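Local coordinates for protein phospholipase C-beta (PLC-beta) (PDB 3QR0) that belongs to the phospholipase C-beta family and binds a calcium ion in a TIM-barrel region accompanied by PH, EF-hand-like and C2 domains, at residues Ala429-Cys432 with Asn433-Phe436; Val391-Lys394 with Asp395-Ala399; Cys420-Ala423 with Gln424-Leu428; Tyr356-Val359 with Leu360-Gly363. One frame throughout, in Å; residues are numbered along the deposited sequence.

Contact 1: residues Ala429-Cys432 with Asn433-Phe436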
ATOM      1  N   ALA A 429      21.474  24.032  -1.041  1.00 28.12           N
ATOM      2  CA  ALA A 429      21.262  24.358   0.371  1.00 28.67           C
ATOM      3  C   ALA A 429      20.262  25.489   0.535  1.00 29.07           C
ATOM      4  O   ALA A 429      19.382  25.425   1.392  1.00 29.16           O
ATOM      5  CB  ALA A 429      22.583  24.729   1.037  1.00 29.05           C
ATOM      6  N   GLN A 430      20.396  26.516  -0.299  1.00 29.95           N
ATOM      7  CA  GLN A 430      19.492  27.661  -0.270  1.00 30.50           C
ATOM      8  C   GLN A 430      18.049  27.240  -0.529  1.00 29.69           C
ATOM      9  O   GLN A 430      17.146  27.628   0.213  1.00 29.49           O
ATOM     10  CB  GLN A 430      19.919  28.708  -1.302  1.00 31.36           C
ATOM     11  CG  GLN A 430      19.039  29.945  -1.323  1.00 33.03           C
ATOM     12  CD  GLN A 430      19.448  30.936  -2.396  1.00 35.49           C
ATOM     13  OE1 GLN A 430      20.626  31.061  -2.737  1.00 36.80           O
ATOM     14  NE2 GLN A 430      18.469  31.655  -2.928  1.00 36.80           N
ATOM     15  N   TYR A 431      17.836  26.439  -1.571  1.00 29.14           N
ATOM     16  CA  TYR A 431      16.478  26.019  -1.944  1.00 28.63           C
ATOM     17  C   TYR A 431      15.869  25.037  -0.944  1.00 28.11           C
ATOM     18  O   TYR A 431      14.653  25.036  -0.749  1.00 27.58           O
ATOM     19  CB  TYR A 431      16.433  25.453  -3.371  1.00 28.25           C
ATOM     20  CG  TYR A 431      16.906  26.415  -4.450  1.00 28.99           C
ATOM     21  CD1 TYR A 431      16.579  27.771  -4.406  1.00 30.98           C
ATOM     22  CD2 TYR A 431      17.673  25.964  -5.516  1.00 29.37           C
ATOM     23  CE1 TYR A 431      17.016  28.644  -5.387  1.00 32.23           C
ATOM     24  CE2 TYR A 431      18.110  26.825  -6.505  1.00 31.10           C
ATOM     25  CZ  TYR A 431      17.781  28.164  -6.438  1.00 32.47           C
ATOM     26  OH  TYR A 431      18.221  29.026  -7.415  1.00 34.57           O
ATOM     27  N   CYS A 432      16.701  24.210  -0.311  1.00 28.40           N
ATOM     28  CA  CYS A 432      16.233  23.374   0.799  1.00 28.34           C
ATOM     29  C   CYS A 432      15.693  24.263   1.914  1.00 28.83           C
ATOM     30  O   CYS A 432      14.600  24.034   2.421  1.00 28.42           O
ATOM     31  CB  CYS A 432      17.352  22.496   1.363  1.00 28.45           C
ATOM     32  SG  CYS A 432      17.765  21.068   0.341  1.00 28.87           S
ATOM     33  N   ASN A 433      16.469  25.275   2.288  1.00 29.89           N
ATOM     34  CA  ASN A 433      16.061  26.196   3.348  1.00 30.94           C
ATOM     35  C   ASN A 433      14.760  26.915   3.003  1.00 30.78           C
ATOM     36  O   ASN A 433      13.828  26.953   3.809  1.00 30.62           O
ATOM     37  CB  ASN A 433      17.172  27.208   3.646  1.00 32.20           C
ATOM     38  CG  ASN A 433      18.314  26.600   4.444  1.00 34.00           C
ATOM     39  OD1 ASN A 433      18.105  26.064   5.532  1.00 36.01           O
ATOM     40  ND2 ASN A 433      19.527  26.689   3.913  1.00 35.91           N
ATOM     41  N   GLU A 434      14.695  27.459   1.794  1.00 30.96           N
ATOM     42  CA  GLU A 434      13.534  28.235   1.370  1.00 31.43           C
ATOM     43  C   GLU A 434      12.294  27.368   1.154  1.00 30.47           C
ATOM     44  O   GLU A 434      11.189  27.782   1.495  1.00 30.14           O
ATOM     45  CB  GLU A 434      13.861  29.042   0.110  1.00 32.12           C
ATOM     46  CG  GLU A 434      14.867  30.166   0.378  1.00 34.51           C
ATOM     47  CD  GLU A 434      15.326  30.891  -0.881  1.00 36.63           C
ATOM     48  OE1 GLU A 434      14.869  30.545  -1.991  1.00 37.65           O
ATOM     49  OE2 GLU A 434      16.157  31.814  -0.750  1.00 38.98           O
ATOM     50  N   ALA A 435      12.478  26.169   0.602  1.00 29.52           N
ATOM     51  CA  ALA A 435      11.355  25.272   0.332  1.00 28.96           C
ATOM     52  C   ALA A 435      10.803  24.632   1.603  1.00 28.75           C
ATOM     53  O   ALA A 435       9.582  24.560   1.781  1.00 28.57           O
ATOM     54  CB  ALA A 435      11.759  24.192  -0.668  1.00 28.31           C
ATOM     55  N   PHE A 436      11.695  24.172   2.481  1.00 28.71           N
ATOM     56  CA  PHE A 436      11.293  23.392   3.654  1.00 28.38           C
ATOM     57  C   PHE A 436      11.026  24.219   4.901  1.00 29.12           C
ATOM     58  O   PHE A 436      10.207  23.822   5.729  1.00 28.86           O
ATOM     59  CB  PHE A 436      12.348  22.334   4.001  1.00 28.27           C
ATOM     60  CG  PHE A 436      12.651  21.367   2.887  1.00 27.23           C
ATOM     61  CD1 PHE A 436      11.650  20.898   2.048  1.00 26.86           C
ATOM     62  CD2 PHE A 436      13.946  20.902   2.697  1.00 27.54           C
ATOM     63  CE1 PHE A 436      11.940  20.000   1.030  1.00 26.19           C
ATOM     64  CE2 PHE A 436      14.239  19.997   1.679  1.00 26.74           C
ATOM     65  CZ  PHE A 436      13.241  19.554   0.846  1.00 26.02           C
TER
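Gln430 and Glu434, one turn apart near the C-terminal end of helix 422-436, an outer helix of the TIM-barrel fold, run side by side and point the same way. With CG anti to the backbone N (chi1 -179°) and the rest extended, Gln430 carries its amide alongside the glutamate. NE2 donates to Glu434 OE2 over 3.2 Å, but the bond is bent (141° at the hydrogen), and NE2 meets OE2 from above the carboxylate, whose plane is turned 64° from the amide. Long polar side chains suit this exposed flank. The second oxygen, Glu434 OE1, lies at the edge of the Tyr431 ring, 4.1 Å from CD1; the tyrosine OH is engaged by Glu378. Beneath these side chains runs regular helical bonding, the shortest link being Ala435 N to Tyr431 O at 2.8 Å.

On the buried side, Cys432 and Phe436 form a sulfur-aromatic contact. A small sulfur side chain and a flat apolar ring suit this face, where Cys432 packs on Phe416 and Phe436 on Leu414 of strand 412-418. The sulfur approaches the ring obliquely, with SG 5.1 Å from its centroid and 3.9 Å from CE2, while Phe436 CD2 sits 3.2 Å from Cys432 O.

Contact 2: residues Val391-Lys394 with Asp395-Ala399; sequences VLFK and DVVYA
Phe393 and Val397 meet one turn apart at the start of helix 393-403, where the terminal ring atom CZ comes within 3.4 Å of Val397 CG1. This is close packing, with the methyl set obliquely to the ring. Beside it, Val391 and Val396 cross at about a right angle, CG2 to CG2 at 3.8 Å, so Val391 of the short strand is tied to the first helical turn by branched apolar groups. On the solvent side, Lys394 lies side by side with Tyr398, pointing the same way. Its aliphatic CG rests 3.9 Å from CE2 of the ring, and its carbonyl O lies in the ring plane at the edge, 3.2 Å from CD2.

Polar contacts fix the turn itself. Leu392, at the N-cap, offers no polar side chain, and its backbone N instead donates to a water 3.0 Å away, which in turn donates to Asp395 OD2 at 2.8 Å. The aspartate thus serves the helix start through water, and its negative charge would probably be favoured by the helix dipole. The first helical bond, Val396 N to Leu392 O, is 3.3 Å long.

Further out, backbone bonds of Val391 with Ile381 and of Phe393 with Pro379 hold the approach to the helix. Leu369, Cys371 and Leu428 receive the Phe393 ring, a large apolar group suited to the interface between the sheet and helix 422-436. The helix lies between parallel strands 366-372 and 412-418 in the sequence, the beta-alpha-beta crossover of a TIM barrel.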
ATOM      1  N   VAL A 391      15.110  17.436 -14.481  1.00 25.56           N
ATOM      2  CA  VAL A 391      14.172  18.373 -13.853  1.00 25.33           C
ATOM      3  C   VAL A 391      14.950  19.332 -12.947  1.00 25.52           C
ATOM      4  O   VAL A 391      16.085  19.041 -12.561  1.00 25.23           O
ATOM      5  CB  VAL A 391      13.057  17.640 -13.045  1.00 24.46           C
ATOM      6  CG1 VAL A 391      12.183  16.784 -13.977  1.00 24.25           C
ATOM      7  CG2 VAL A 391      13.651  16.792 -11.940  1.00 23.90           C
ATOM      8  N   LEU A 392      14.350  20.473 -12.619  1.00 25.88           N
ATOM      9  CA  LEU A 392      15.000  21.458 -11.743  1.00 26.26           C
ATOM     10  C   LEU A 392      14.978  20.959 -10.308  1.00 25.48           C
ATOM     11  O   LEU A 392      13.949  20.488  -9.827  1.00 25.00           O
ATOM     12  CB  LEU A 392      14.311  22.827 -11.808  1.00 27.04           C
ATOM     13  CG  LEU A 392      14.631  23.769 -12.972  1.00 29.10           C
ATOM     14  CD1 LEU A 392      13.801  25.046 -12.831  1.00 30.82           C
ATOM     15  CD2 LEU A 392      16.120  24.104 -13.036  1.00 29.91           C
ATOM     16  N   PHE A 393      16.113  21.062  -9.626  1.00 25.42           N
ATOM     17  CA  PHE A 393      16.187  20.707  -8.213  1.00 24.98           C
ATOM     18  C   PHE A 393      15.184  21.520  -7.385  1.00 25.00           C
ATOM     19  O   PHE A 393      14.505  20.977  -6.510  1.00 24.54           O
ATOM     20  CB  PHE A 393      17.603  20.920  -7.678  1.00 25.33           C
ATOM     21  CG  PHE A 393      17.730  20.675  -6.201  1.00 25.15           C
ATOM     22  CD1 PHE A 393      18.023  19.411  -5.720  1.00 24.92           C
ATOM     23  CD2 PHE A 393      17.536  21.708  -5.292  1.00 24.95           C
ATOM     24  CE1 PHE A 393      18.119  19.175  -4.351  1.00 25.10           C
ATOM     25  CE2 PHE A 393      17.638  21.482  -3.925  1.00 25.21           C
ATOM     26  CZ  PHE A 393      17.931  20.214  -3.455  1.00 25.02           C
ATOM     27  N   LYS A 394      15.102  22.819  -7.670  1.00 25.38           N
ATOM     28  CA  LYS A 394      14.180  23.722  -6.967  1.00 25.82           C
ATOM     29  C   LYS A 394      12.729  23.231  -7.043  1.00 25.23           C
ATOM     30  O   LYS A 394      12.031  23.201  -6.027  1.00 24.63           O
ATOM     31  CB  LYS A 394      14.295  25.143  -7.539  1.00 26.70           C
ATOM     32  CG  LYS A 394      13.445  26.202  -6.856  1.00 27.88           C
ATOM     33  CD  LYS A 394      13.747  27.572  -7.467  1.00 30.96           C
ATOM     34  CE  LYS A 394      12.850  28.670  -6.931  1.00 32.66           C
ATOM     35  NZ  LYS A 394      13.358  30.013  -7.336  1.00 34.64           N
ATOM     36  N   ASP A 395      12.286  22.838  -8.235  1.00 24.69           N
ATOM     37  CA  ASP A 395      10.935  22.301  -8.405  1.00 24.44           C
ATOM     38  C   ASP A 395      10.711  21.054  -7.547  1.00 23.35           C
ATOM     39  O   ASP A 395       9.658  20.909  -6.928  1.00 23.18           O
ATOM     40  CB  ASP A 395      10.642  21.966  -9.878  1.00 24.54           C
ATOM     41  CG  ASP A 395      10.499  23.205 -10.752  1.00 26.53           C
ATOM     42  OD1 ASP A 395      10.367  24.325 -10.212  1.00 28.82           O
ATOM     43  OD2 ASP A 395      10.513  23.059 -11.993  1.00 28.24           O
ATOM     44  N   VAL A 396      11.694  20.156  -7.509  1.00 23.02           N
ATOM     45  CA  VAL A 396      11.572  18.933  -6.710  1.00 22.18           C
ATOM     46  C   VAL A 396      11.393  19.237  -5.209  1.00 22.29           C
ATOM     47  O   VAL A 396      10.492  18.688  -4.564  1.00 22.23           O
ATOM     48  CB  VAL A 396      12.772  17.975  -6.936  1.00 22.14           C
ATOM     49  CG1 VAL A 396      12.778  16.863  -5.904  1.00 19.92           C
ATOM     50  CG2 VAL A 396      12.734  17.393  -8.348  1.00 21.41           C
ATOM     51  N   VAL A 397      12.227  20.108  -4.646  1.00 22.93           N
ATOM     52  CA  VAL A 397      12.139  20.370  -3.198  1.00 23.01           C
ATOM     53  C   VAL A 397      10.843  21.073  -2.787  1.00 23.21           C
ATOM     54  O   VAL A 397      10.311  20.814  -1.709  1.00 22.94           O
ATOM     55  CB  VAL A 397      13.380  21.098  -2.616  1.00 23.51           C
ATOM     56  CG1 VAL A 397      14.598  20.156  -2.614  1.00 23.05           C
ATOM     57  CG2 VAL A 397      13.675  22.384  -3.364  1.00 23.97           C
ATOM     58  N   TYR A 398      10.321  21.944  -3.643  1.00 23.83           N
ATOM     59  CA  TYR A 398       8.996  22.530  -3.405  1.00 24.21           C
ATOM     60  C   TYR A 398       7.885  21.474  -3.510  1.00 23.63           C
ATOM     61  O   TYR A 398       6.884  21.554  -2.795  1.00 24.25           O
ATOM     62  CB  TYR A 398       8.746  23.724  -4.338  1.00 24.96           C
ATOM     63  CG  TYR A 398       9.355  24.997  -3.803  1.00 25.99           C
ATOM     64  CD1 TYR A 398       8.667  25.777  -2.877  1.00 27.41           C
ATOM     65  CD2 TYR A 398      10.627  25.405  -4.186  1.00 27.21           C
ATOM     66  CE1 TYR A 398       9.217  26.943  -2.366  1.00 28.86           C
ATOM     67  CE2 TYR A 398      11.194  26.573  -3.677  1.00 28.95           C
ATOM     68  CZ  TYR A 398      10.481  27.338  -2.768  1.00 29.56           C
ATOM     69  OH  TYR A 398      11.025  28.488  -2.256  1.00 30.94           O
ATOM     70  N   ALA A 399       8.076  20.480  -4.378  1.00 22.88           N
ATOM     71  CA  ALA A 399       7.169  19.326  -4.468  1.00 22.18           C
ATOM     72  C   ALA A 399       7.217  18.486  -3.192  1.00 21.61           C
ATOM     73  O   ALA A 399       6.175  18.120  -2.630  1.00 21.77           O
ATOM     74  CB  ALA A 399       7.530  18.456  -5.676  1.00 21.46           C
TER
HETATM   75  O   HOH W   1      11.555  20.989 -13.586  1.00 27.61           O

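Contact 3: residues Cys420-Ala423 with Gln424-Leu428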
ATOM      1  N   CYS A 420      27.318  18.205  -7.593  1.00 28.72           N
ATOM      2  CA  CYS A 420      27.349  19.622  -7.946  1.00 29.39           C
ATOM      3  C   CYS A 420      28.652  20.309  -7.550  1.00 29.95           C
ATOM      4  O   CYS A 420      29.304  19.925  -6.583  1.00 29.82           O
ATOM      5  CB  CYS A 420      26.177  20.359  -7.296  1.00 29.21           C
ATOM      6  SG  CYS A 420      24.600  20.014  -8.063  1.00 29.58           S
ATOM      7  N   SER A 421      29.012  21.335  -8.314  1.00 30.59           N
ATOM      8  CA  SER A 421      30.099  22.235  -7.946  1.00 31.39           C
ATOM      9  C   SER A 421      29.699  23.006  -6.695  1.00 31.23           C
ATOM     10  O   SER A 421      28.523  23.031  -6.321  1.00 30.59           O
ATOM     11  CB  SER A 421      30.379  23.215  -9.081  1.00 31.98           C
ATOM     12  OG  SER A 421      29.233  24.017  -9.337  1.00 32.64           O
ATOM     13  N   VAL A 422      30.673  23.649  -6.064  1.00 31.81           N
ATOM     14  CA  VAL A 422      30.426  24.410  -4.844  1.00 32.01           C
ATOM     15  C   VAL A 422      29.343  25.480  -5.044  1.00 31.97           C
ATOM     16  O   VAL A 422      28.484  25.662  -4.179  1.00 31.84           O
ATOM     17  CB  VAL A 422      31.736  25.060  -4.310  1.00 32.99           C
ATOM     18  CG1 VAL A 422      31.445  26.043  -3.180  1.00 33.26           C
ATOM     19  CG2 VAL A 422      32.708  23.984  -3.841  1.00 32.87           C
ATOM     20  N   ALA A 423      29.373  26.161  -6.189  1.00 32.21           N
ATOM     21  CA  ALA A 423      28.429  27.245  -6.470  1.00 32.18           C
ATOM     22  C   ALA A 423      26.985  26.752  -6.536  1.00 31.23           C
ATOM     23  O   ALA A 423      26.074  27.388  -5.998  1.00 30.84           O
ATOM     24  CB  ALA A 423      28.811  27.968  -7.778  1.00 32.68           C
ATOM     25  N   GLN A 424      26.772  25.618  -7.194  1.00 30.46           N
ATOM     26  CA  GLN A 424      25.425  25.069  -7.306  1.00 29.55           C
ATOM     27  C   GLN A 424      24.985  24.324  -6.039  1.00 29.08           C
ATOM     28  O   GLN A 424      23.792  24.258  -5.757  1.00 28.88           O
ATOM     29  CB  GLN A 424      25.284  24.237  -8.583  1.00 29.09           C
ATOM     30  CG  GLN A 424      25.465  25.109  -9.850  1.00 28.97           C
ATOM     31  CD  GLN A 424      24.877  24.507 -11.121  1.00 28.73           C
ATOM     32  OE1 GLN A 424      23.857  23.818 -11.094  1.00 28.71           O
ATOM     33  NE2 GLN A 424      25.515  24.787 -12.249  1.00 29.24           N
ATOM     34  N   GLN A 425      25.939  23.799  -5.266  1.00 29.34           N
ATOM     35  CA  GLN A 425      25.647  23.246  -3.927  1.00 28.99           C
ATOM     36  C   GLN A 425      25.133  24.320  -2.964  1.00 29.41           C
ATOM     37  O   GLN A 425      24.310  24.036  -2.090  1.00 28.83           O
ATOM     38  CB  GLN A 425      26.879  22.559  -3.315  1.00 29.27           C
ATOM     39  CG  GLN A 425      27.187  21.190  -3.900  1.00 29.07           C
ATOM     40  CD  GLN A 425      28.222  20.422  -3.097  1.00 30.45           C
ATOM     41  OE1 GLN A 425      28.137  20.333  -1.872  1.00 30.79           O
ATOM     42  NE2 GLN A 425      29.201  19.852  -3.788  1.00 30.92           N
ATOM     43  N   LYS A 426      25.633  25.547  -3.109  1.00 30.18           N
ATOM     44  CA  LYS A 426      25.114  26.677  -2.342  1.00 30.84           C
ATOM     45  C   LYS A 426      23.635  26.870  -2.635  1.00 30.30           C
ATOM     46  O   LYS A 426      22.845  27.147  -1.729  1.00 30.13           O
ATOM     47  CB  LYS A 426      25.880  27.961  -2.661  1.00 32.07           C
ATOM     48  CG  LYS A 426      27.227  28.055  -1.971  1.00 33.55           C
ATOM     49  CD  LYS A 426      28.068  29.181  -2.549  1.00 35.43           C
ATOM     50  CE  LYS A 426      29.333  29.405  -1.734  1.00 37.50           C
ATOM     51  NZ  LYS A 426      29.081  30.168  -0.460  1.00 38.35           N
ATOM     52  N   LEU A 427      23.271  26.699  -3.905  1.00 29.84           N
ATOM     53  CA  LEU A 427      21.887  26.822  -4.334  1.00 29.54           C
ATOM     54  C   LEU A 427      21.036  25.656  -3.836  1.00 28.62           C
ATOM     55  O   LEU A 427      19.898  25.871  -3.423  1.00 28.91           O
ATOM     56  CB  LEU A 427      21.802  26.962  -5.859  1.00 29.61           C
ATOM     57  CG  LEU A 427      22.476  28.226  -6.405  1.00 30.93           C
ATOM     58  CD1 LEU A 427      22.511  28.214  -7.925  1.00 31.93           C
ATOM     59  CD2 LEU A 427      21.776  29.487  -5.891  1.00 31.67           C
ATOM     60  N   LEU A 428      21.579  24.436  -3.858  1.00 28.14           N
ATOM     61  CA  LEU A 428      20.884  23.284  -3.268  1.00 27.08           C
ATOM     62  C   LEU A 428      20.492  23.596  -1.829  1.00 27.38           C
ATOM     63  O   LEU A 428      19.332  23.445  -1.448  1.00 26.79           O
ATOM     64  CB  LEU A 428      21.751  22.021  -3.273  1.00 26.78           C
ATOM     65  CG  LEU A 428      22.202  21.397  -4.595  1.00 25.91           C
ATOM     66  CD1 LEU A 428      23.093  20.194  -4.316  1.00 25.14           C
ATOM     67  CD2 LEU A 428      21.028  21.000  -5.468  1.00 25.36           C
TER
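Three bonds grip the side-chain amide of Gln425. NE2 donates to Cys420 O at 2.8 Å and also to Glu509 O, while OE1 accepts from Ala511 N. The bond to Cys420 is nearly straight (174° at the hydrogen) and lies in the glutamine's amide plane, although NE2 stands above the plane of the cysteine carbonyl. Held this way, the amide cannot easily flip, and it joins the start of helix 422-436 to the segment around helix 512-515. Glutamine suits the place because one flat group both donates and accepts. Its extended chain passes alongside Cys420, with CG 3.6 Å from the cysteine CB. Cys420 turns its sulfur to the buried side, SG lying 4.0 Å from Leu428 CD1, and both residues also pack on Cys371.

Ser421 occupies the N-cap position, but its OG (chi1 62°), 3.6 Å from Gln424 N, has its hydrogen bond outside the two segments. Ser421 O accepts from Gln425 N at 2.9 Å, opening the helical bonding, and Ser421 N is held by Asp373 OD1. The next bond is Lys426 N to Val422 O; on the exposed side Lys426 NZ forms a salt bridge with Glu513 OE1.

Gln424 OE1 receives Gly374 N, a second tie to the loop after strand 366-372. The arrangement places a serine at the N-cap position of the strand-to-helix turn following strand 412-418, which carries the calcium ligand Glu417, in a TIM barrel.

Contact 4: residues Tyr356-Val359 with Leu360-Gly363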
ATOM      1  N   TYR A 356       7.713  12.711  -7.154  1.00 19.45           N
ATOM      2  CA  TYR A 356       8.045  12.947  -5.742  1.00 19.52           C
ATOM      3  C   TYR A 356       6.799  13.092  -4.878  1.00 19.29           C
ATOM      4  O   TYR A 356       6.732  12.540  -3.782  1.00 19.08           O
ATOM      5  CB  TYR A 356       8.964  14.160  -5.568  1.00 20.03           C
ATOM      6  CG  TYR A 356      10.398  13.853  -5.921  1.00 20.15           C
ATOM      7  CD1 TYR A 356      11.287  13.362  -4.963  1.00 19.13           C
ATOM      8  CD2 TYR A 356      10.861  14.030  -7.220  1.00 21.00           C
ATOM      9  CE1 TYR A 356      12.604  13.064  -5.296  1.00 19.08           C
ATOM     10  CE2 TYR A 356      12.172  13.742  -7.559  1.00 21.22           C
ATOM     11  CZ  TYR A 356      13.036  13.258  -6.602  1.00 20.56           C
ATOM     12  OH  TYR A 356      14.331  12.973  -6.964  1.00 20.89           O
ATOM     13  N   ARG A 357       5.805  13.822  -5.377  1.00 19.68           N
ATOM     14  CA  ARG A 357       4.543  13.956  -4.666  1.00 19.53           C
ATOM     15  C   ARG A 357       3.893  12.577  -4.559  1.00 19.21           C
ATOM     16  O   ARG A 357       3.469  12.173  -3.486  1.00 18.93           O
ATOM     17  CB  ARG A 357       3.607  14.939  -5.381  1.00 19.98           C
ATOM     18  CG  ARG A 357       4.155  16.344  -5.513  1.00 20.22           C
ATOM     19  CD  ARG A 357       3.107  17.330  -6.017  1.00 20.94           C
ATOM     20  NE  ARG A 357       3.704  18.640  -6.275  1.00 20.58           N
ATOM     21  CZ  ARG A 357       4.230  19.048  -7.435  1.00 22.02           C
ATOM     22  NH1 ARG A 357       4.230  18.276  -8.515  1.00 22.68           N
ATOM     23  NH2 ARG A 357       4.750  20.263  -7.519  1.00 22.99           N
ATOM     24  N   GLN A 358       3.850  11.834  -5.667  1.00 19.00           N
ATOM     25  CA  GLN A 358       3.174  10.534  -5.669  1.00 18.73           C
ATOM     26  C   GLN A 358       3.825   9.528  -4.727  1.00 18.43           C
ATOM     27  O   GLN A 358       3.124   8.785  -4.038  1.00 18.47           O
ATOM     28  CB  GLN A 358       3.081   9.948  -7.084  1.00 18.68           C
ATOM     29  CG  GLN A 358       2.166  10.727  -8.017  1.00 19.20           C
ATOM     30  CD  GLN A 358       0.752  10.864  -7.488  1.00 19.18           C
ATOM     31  OE1 GLN A 358       0.169   9.901  -6.986  1.00 19.40           O
ATOM     32  NE2 GLN A 358       0.187  12.064  -7.607  1.00 18.94           N
ATOM     33  N   VAL A 359       5.154   9.500  -4.695  1.00 18.55           N
ATOM     34  CA  VAL A 359       5.871   8.573  -3.812  1.00 18.61           C
ATOM     35  C   VAL A 359       5.622   8.901  -2.336  1.00 18.76           C
ATOM     36  O   VAL A 359       5.378   7.997  -1.522  1.00 18.84           O
ATOM     37  CB  VAL A 359       7.383   8.532  -4.150  1.00 18.66           C
ATOM     38  CG1 VAL A 359       8.168   7.796  -3.075  1.00 19.10           C
ATOM     39  CG2 VAL A 359       7.585   7.868  -5.513  1.00 18.81           C
ATOM     40  N   LEU A 360       5.634  10.192  -1.998  1.00 19.27           N
ATOM     41  CA  LEU A 360       5.360  10.631  -0.626  1.00 19.35           C
ATOM     42  C   LEU A 360       3.917  10.328  -0.203  1.00 19.63           C
ATOM     43  O   LEU A 360       3.645  10.078   0.972  1.00 19.53           O
ATOM     44  CB  LEU A 360       5.671  12.124  -0.464  1.00 20.02           C
ATOM     45  CG  LEU A 360       7.167  12.461  -0.409  1.00 19.75           C
ATOM     46  CD1 LEU A 360       7.413  13.936  -0.672  1.00 19.43           C
ATOM     47  CD2 LEU A 360       7.763  12.043   0.935  1.00 18.66           C
ATOM     48  N   LEU A 361       3.009  10.313  -1.172  1.00 19.88           N
ATOM     49  CA  LEU A 361       1.595  10.050  -0.911  1.00 20.57           C
ATOM     50  C   LEU A 361       1.289   8.592  -0.591  1.00 20.67           C
ATOM     51  O   LEU A 361       0.276   8.300   0.054  1.00 20.79           O
ATOM     52  CB  LEU A 361       0.740  10.526  -2.084  1.00 20.64           C
ATOM     53  CG  LEU A 361       0.656  12.049  -2.178  1.00 20.66           C
ATOM     54  CD1 LEU A 361       0.123  12.460  -3.550  1.00 20.25           C
ATOM     55  CD2 LEU A 361      -0.201  12.621  -1.056  1.00 20.63           C
ATOM     56  N   THR A 362       2.167   7.681  -1.010  1.00 20.75           N
ATOM     57  CA  THR A 362       2.074   6.280  -0.583  1.00 20.83           C
ATOM     58  C   THR A 362       2.507   6.088   0.874  1.00 21.21           C
ATOM     59  O   THR A 362       2.330   5.008   1.441  1.00 21.78           O
ATOM     60  CB  THR A 362       2.979   5.363  -1.418  1.00 20.88           C
ATOM     61  OG1 THR A 362       4.350   5.614  -1.087  1.00 20.38           O
ATOM     62  CG2 THR A 362       2.752   5.572  -2.922  1.00 20.43           C
ATOM     63  N   GLY A 363       3.096   7.125   1.465  1.00 21.04           N
ATOM     64  CA  GLY A 363       3.658   7.043   2.806  1.00 21.00           C
ATOM     65  C   GLY A 363       5.157   6.766   2.812  1.00 20.83           C
ATOM     66  O   GLY A 363       5.765   6.700   3.879  1.00 20.97           O
TER
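A Schellman motif closes the C-terminal end of the helix beginning at residue 354, where Thr362 and Gly363 fold back on its last turn. Val359 O is the focal acceptor, taking Thr362 OG1 at 2.6 Å and Thr362 N at 3.3 Å. The two donors approach differently: the hydroxyl is tilted only slightly from the carbonyl plane, the backbone N stands well above it. Threonine fits because its OG1, placed between backbone N and carbonyl carbon (chi1 71°), bends back to the carbonyl three residues earlier; Thr362 OG1 is also hydrogen-bonded with Cys364 N. The threonine methyl CG2 turns to Gln358 O at 3.4 Å. Gly363 N then donates to Leu360 O at 3.0 Å, and the positive phi of Gly363 (96°) suits a residue without a CB.

Earlier in the turn, Leu360 N bonds to Tyr356 O at 3.1 Å, and Leu361 CG lies 3.1 Å from Arg357 O. Leu361 CD1 also comes within 4.1 Å of Gln358 NE2, an amide nitrogen held by Glu354. Tyr356 sends its OH to the backbone O of Glu368, a calcium ligand, and Arg357 bridges Glu354 and Glu402.

The four-residue helical pattern thus gives way at this end, yet Val359 O and Leu360 O are still satisfied, by backbone N-H groups three residues on and by a hydroxyl, consistent with a firmly fixed turn.

Along the chain the order is contact 4, contact 2, contact 3, contact 1, all within the X-domain range of the TIM barrel. Contacts 3 and 1 adjoin on helix 422-436, their centres about 12 Å apart. Contact 2, on helix 393-403, has its centre about 10 Å from that of contact 1 and about 14 Å from that of contact 3 and touches both: Val397 and Tyr398 meet Ala435, and Phe393 meets Leu428. On its other flank, Val396 and Ala399 pack on Tyr356 and Arg357 of contact 4, centre about 14 Å away. Contacts 3 and 4, with centres about 26 Å apart, do not touch. The helix of contact 2 therefore joins consecutive helices into one layer against strands 366-372 and 412-418, which carry calcium ligands.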